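Local coordinates for protein hydrolase, isochorismatase family (Pseudomonas putida, PDB 4L07) that hydrolyses the amide of maleamate, as a maleamate amidase of the isochorismatase family, probably yielding maleate and ammonia during bacterial breakdown of N-heterocycles, at residues Ile54-Leu57 with Ala58-Leu61; Gly106-Pro109 with Asn110-Val113. All blocks are in the same frame, centred on the assembly; numbering follows the deposited sequence.

Contact 1: Ile54-Leu57 with Ala58-Leu61; sequences ICDL and ARAL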
loop_
_atom_site.group_PDB
_atom_site.type_symbol
_atom_site.label_atom_id
_atom_site.label_comp_id
_atom_site.label_asym_id
_atom_site.label_seq_id
_atom_site.Cartn_x
_atom_site.Cartn_y
_atom_site.Cartn_z
ATOM N N ILE A 54 26.632 3.154 13.604
ATOM C CA ILE A 54 25.634 2.092 13.524
ATOM C C ILE A 54 25.653 1.402 12.156
ATOM O O ILE A 54 25.699 0.169 12.076
ATOM C CB ILE A 54 24.217 2.625 13.856
ATOM C CG1 ILE A 54 24.118 2.979 15.346
ATOM C CG2 ILE A 54 23.149 1.600 13.493
ATOM C CD1 ILE A 54 22.799 3.621 15.748
ATOM N N CYS A 55 25.623 2.203 11.093
ATOM C CA CYS A 55 25.620 1.688 9.720
ATOM C C CYS A 55 26.903 0.920 9.397
ATOM O O CYS A 55 26.844 -0.158 8.806
ATOM C CB CYS A 55 25.409 2.818 8.715
ATOM S SG CYS A 55 23.743 3.529 8.735
ATOM N N ASP A 56 28.052 1.464 9.802
ATOM C CA ASP A 56 29.335 0.771 9.596
ATOM C C ASP A 56 29.363 -0.613 10.239
ATOM O O ASP A 56 29.838 -1.573 9.626
ATOM C CB ASP A 56 30.522 1.615 10.082
ATOM C CG ASP A 56 30.822 2.789 9.165
ATOM O OD1 ASP A 56 30.164 2.927 8.112
ATOM O OD2 ASP A 56 31.724 3.590 9.493
ATOM N N LEU A 57 28.848 -0.717 11.466
ATOM C CA LEU A 57 28.771 -2.000 12.158
ATOM C C LEU A 57 27.792 -2.942 11.453
ATOM O O LEU A 57 28.145 -4.073 11.127
ATOM C CB LEU A 57 28.346 -1.814 13.619
ATOM C CG LEU A 57 28.893 -2.700 14.756
ATOM C CD1 LEU A 57 27.830 -2.895 15.827
ATOM C CD2 LEU A 57 29.464 -4.046 14.324
ATOM N N ALA A 58 26.565 -2.472 11.223
ATOM C CA ALA A 58 25.534 -3.290 10.576
ATOM C C ALA A 58 25.983 -3.815 9.214
ATOM O O ALA A 58 25.813 -5.005 8.908
ATOM C CB ALA A 58 24.236 -2.504 10.437
ATOM N N ARG A 59 26.556 -2.926 8.406
ATOM C CA ARG A 59 27.026 -3.276 7.069
ATOM C C ARG A 59 28.083 -4.379 7.130
ATOM O O ARG A 59 28.012 -5.355 6.380
ATOM C CB ARG A 59 27.583 -2.041 6.356
ATOM C CG ARG A 59 27.606 -2.151 4.838
ATOM C CD ARG A 59 28.387 -1.009 4.199
ATOM N NE ARG A 59 27.675 0.270 4.260
ATOM C CZ ARG A 59 27.925 1.242 5.136
ATOM N NH1 ARG A 59 28.878 1.097 6.051
ATOM N NH2 ARG A 59 27.216 2.368 5.095
ATOM N N ALA A 60 29.048 -4.215 8.031
ATOM C CA ALA A 60 30.112 -5.198 8.232
ATOM C C ALA A 60 29.569 -6.551 8.693
ATOM O O ALA A 60 30.126 -7.595 8.352
ATOM C CB ALA A 60 31.147 -4.667 9.213
ATOM N N LEU A 61 28.474 -6.523 9.453
ATOM C CA LEU A 61 27.816 -7.736 9.941
ATOM C C LEU A 61 26.828 -8.322 8.932
ATOM O O LEU A 61 26.159 -9.314 9.221
ATOM C CB LEU A 61 27.115 -7.473 11.282
ATOM C CG LEU A 61 27.994 -7.118 12.489
ATOM C CD1 LEU A 61 27.132 -6.831 13.712
ATOM C CD2 LEU A 61 29.014 -8.210 12.788
HETATM O O HOH W 1 30.827 -1.035 7.041
HETATM O O HOH W 2 27.839 4.279 7.151
#
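The guanidinium of Arg59 has the backbone carbonyl of Cys55 over one face, with Cys55 O 4.1 Å from Arg59 CZ, and Asp56 OD1 at its edge. That edge contact is a salt bridge one helical turn back: Arg59 NH1 donates to Asp56 OD1 at 3.0 Å, nearly in the guanidinium plane, and meets the oxygen on its anti side. The two flat groups are turned 58° to each other. A bend at chi3 (-73°) turns the otherwise extended arginine back toward Asp56. One water shares the NH1/NH2 edge with Asp56 OD1 and links Arg59 NH2 to that oxygen; a second, off the NE side of NH1, links Arg59 NH1 to the carbonyl oxygen of Asp56. Asp56 OD2 forms a salt bridge with Lys52, and Arg59 NH2 has its stronger partner in Asp111.

Around the helix from this pair, Leu57 CD2 rests 3.7 Å from Leu61 CD1, while Leu61 N closes the last turn on Leu57 O at 3.0 Å. The two leucines lie against helix 196-207, where Leu57 touches Leu203 and Leu61 touches Ala207. Cys55 and Ala58 press on Ile24 and Val65, seating the end of helix 45-60 on strands 22-27 and 65-70.

Contact 2: Gly106-Pro109 with Asn110-Val113; sequences GIQP and NDVV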
loop_
_atom_site.group_PDB
_atom_site.type_symbol
_atom_site.label_atom_id
_atom_site.label_comp_id
_atom_site.label_asym_id
_atom_site.label_seq_id
_atom_site.Cartn_x
_atom_site.Cartn_y
_atom_site.Cartn_z
ATOM N N GLY A 106 28.519 8.367 5.908
ATOM C CA GLY A 106 29.428 7.305 5.504
ATOM C C GLY A 106 28.820 6.353 4.488
ATOM O O GLY A 106 29.301 5.236 4.325
ATOM N N ILE A 107 27.759 6.785 3.809
ATOM C CA ILE A 107 27.138 5.977 2.747
ATOM C C ILE A 107 28.188 5.482 1.744
ATOM O O ILE A 107 29.096 6.224 1.355
ATOM C CB ILE A 107 25.991 6.745 2.029
ATOM C CG1 ILE A 107 25.272 5.841 1.012
ATOM C CG2 ILE A 107 26.488 8.057 1.419
ATOM C CD1 ILE A 107 24.018 6.449 0.417
ATOM N N GLN A 108 28.060 4.220 1.348
ATOM C CA GLN A 108 28.992 3.587 0.412
ATOM C C GLN A 108 28.248 3.228 -0.865
ATOM O O GLN A 108 27.020 3.122 -0.838
ATOM C CB GLN A 108 29.581 2.324 1.040
ATOM C CG GLN A 108 30.339 2.574 2.334
ATOM C CD GLN A 108 30.947 1.314 2.918
ATOM O OE1 GLN A 108 30.850 0.230 2.339
ATOM N NE2 GLN A 108 31.572 1.450 4.076
ATOM N N PRO A 109 28.979 3.045 -1.988
ATOM C CA PRO A 109 28.363 2.695 -3.259
ATOM C C PRO A 109 27.391 1.510 -3.192
ATOM O O PRO A 109 26.399 1.516 -3.926
ATOM C CB PRO A 109 29.568 2.354 -4.138
ATOM C CG PRO A 109 30.629 3.285 -3.647
ATOM C CD PRO A 109 30.409 3.396 -2.161
ATOM N N ASN A 110 27.680 0.516 -2.344
ATOM C CA ASN A 110 26.825 -0.677 -2.199
ATOM C C ASN A 110 25.436 -0.355 -1.637
ATOM O O ASN A 110 24.471 -1.074 -1.911
ATOM C CB ASN A 110 27.458 -1.707 -1.250
ATOM C CG ASN A 110 28.427 -2.663 -1.937
ATOM O OD1 ASN A 110 28.901 -3.613 -1.314
ATOM N ND2 ASN A 110 28.727 -2.424 -3.200
ATOM N N ASP A 111 25.352 0.699 -0.829
ATOM C CA ASP A 111 24.141 0.987 -0.045
ATOM C C ASP A 111 22.950 1.352 -0.927
ATOM O O ASP A 111 23.038 2.243 -1.773
ATOM C CB ASP A 111 24.399 2.117 0.965
ATOM C CG ASP A 111 25.478 1.773 1.993
ATOM O OD1 ASP A 111 25.757 0.578 2.238
ATOM O OD2 ASP A 111 26.039 2.722 2.585
ATOM N N VAL A 112 21.834 0.654 -0.716
ATOM C CA VAL A 112 20.598 0.929 -1.440
ATOM C C VAL A 112 19.984 2.253 -0.989
ATOM O O VAL A 112 19.876 2.523 0.214
ATOM C CB VAL A 112 19.579 -0.219 -1.264
ATOM C CG1 VAL A 112 18.207 0.172 -1.809
ATOM C CG2 VAL A 112 20.087 -1.484 -1.939
ATOM N N VAL A 113 19.614 3.078 -1.964
ATOM C CA VAL A 113 18.847 4.294 -1.711
ATOM C C VAL A 113 17.422 4.111 -2.239
ATOM O O VAL A 113 17.221 3.678 -3.371
ATOM C CB VAL A 113 19.521 5.531 -2.337
ATOM C CG1 VAL A 113 18.691 6.791 -2.110
ATOM C CG2 VAL A 113 20.914 5.712 -1.750
HETATM O O HOH W 3 24.882 4.250 -2.368
#
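A type I beta turn from Gln108 to Asp111, closed by both backbone and side chain, leads the chain into strand 112-116, which lies at one edge of the parallel sheet within this chain. The backbone closure is Asp111 N to Gln108 O at 2.9 Å, with the donor well above the carbonyl plane. The side-chain closure runs the other way: Gln108 N donates to Asp111 OD2 at 2.8 Å, almost straight at 171°, but comes in from above the carboxylate plane. The same two residues are therefore tied twice, with Pro109 and Asn110 at the corners of the turn; a proline phi of -50° suits its corner. Asp111 CG stands anti to its own carbonyl carbon (chi1 -62°), which carries the carboxylate back to the start of the turn.

Ile107 and Asp111 run antiparallel alongside each other, Ile107 CG1 lying 3.8 Å from Asp111 CB. Ile107 CD1 goes on to Val113 CG2 at 3.9 Å, the valine side chain set nearly perpendicular to that of the isoleucine. Ile107 and Asp111 also touch Phe67 of strand 65-70.

Replacing Asp111 by an alanine would probably leave Gln108 N without its side-chain acceptor and Arg59 NH2 without this carboxylate, though Asp56 would still hold NH1, and the start of the turn would lose one of its two ties. Asp111 is buried, and its OD2 takes both the Gln108 amide and Arg59 NH2. One oxygen therefore serves both turn closure and ion pairing, and two donors converging on it are likely to favour the charged carboxylate.

In the fold
From the N terminus, the chain leaves strand 22-27 and runs through helix 45-60, whose final turns form contact 1, before entering strand 65-70 beside the first: a beta-alpha-beta crossover. Strand 65-70 is followed by helix 82-85 and a loop that ends in contact 2, which runs into the first residues of strand 112-116, on the far side of 65-70 from 22-27. The contacts are in series; neither encloses or crosses the other, and each closes only a local turn. Their centres are about 12 Å apart, and the bridge from Arg59 NH2 to Asp111 OD2 (2.8 Å) joins them, tying the C-terminal end of the helix to the start of strand 112-116.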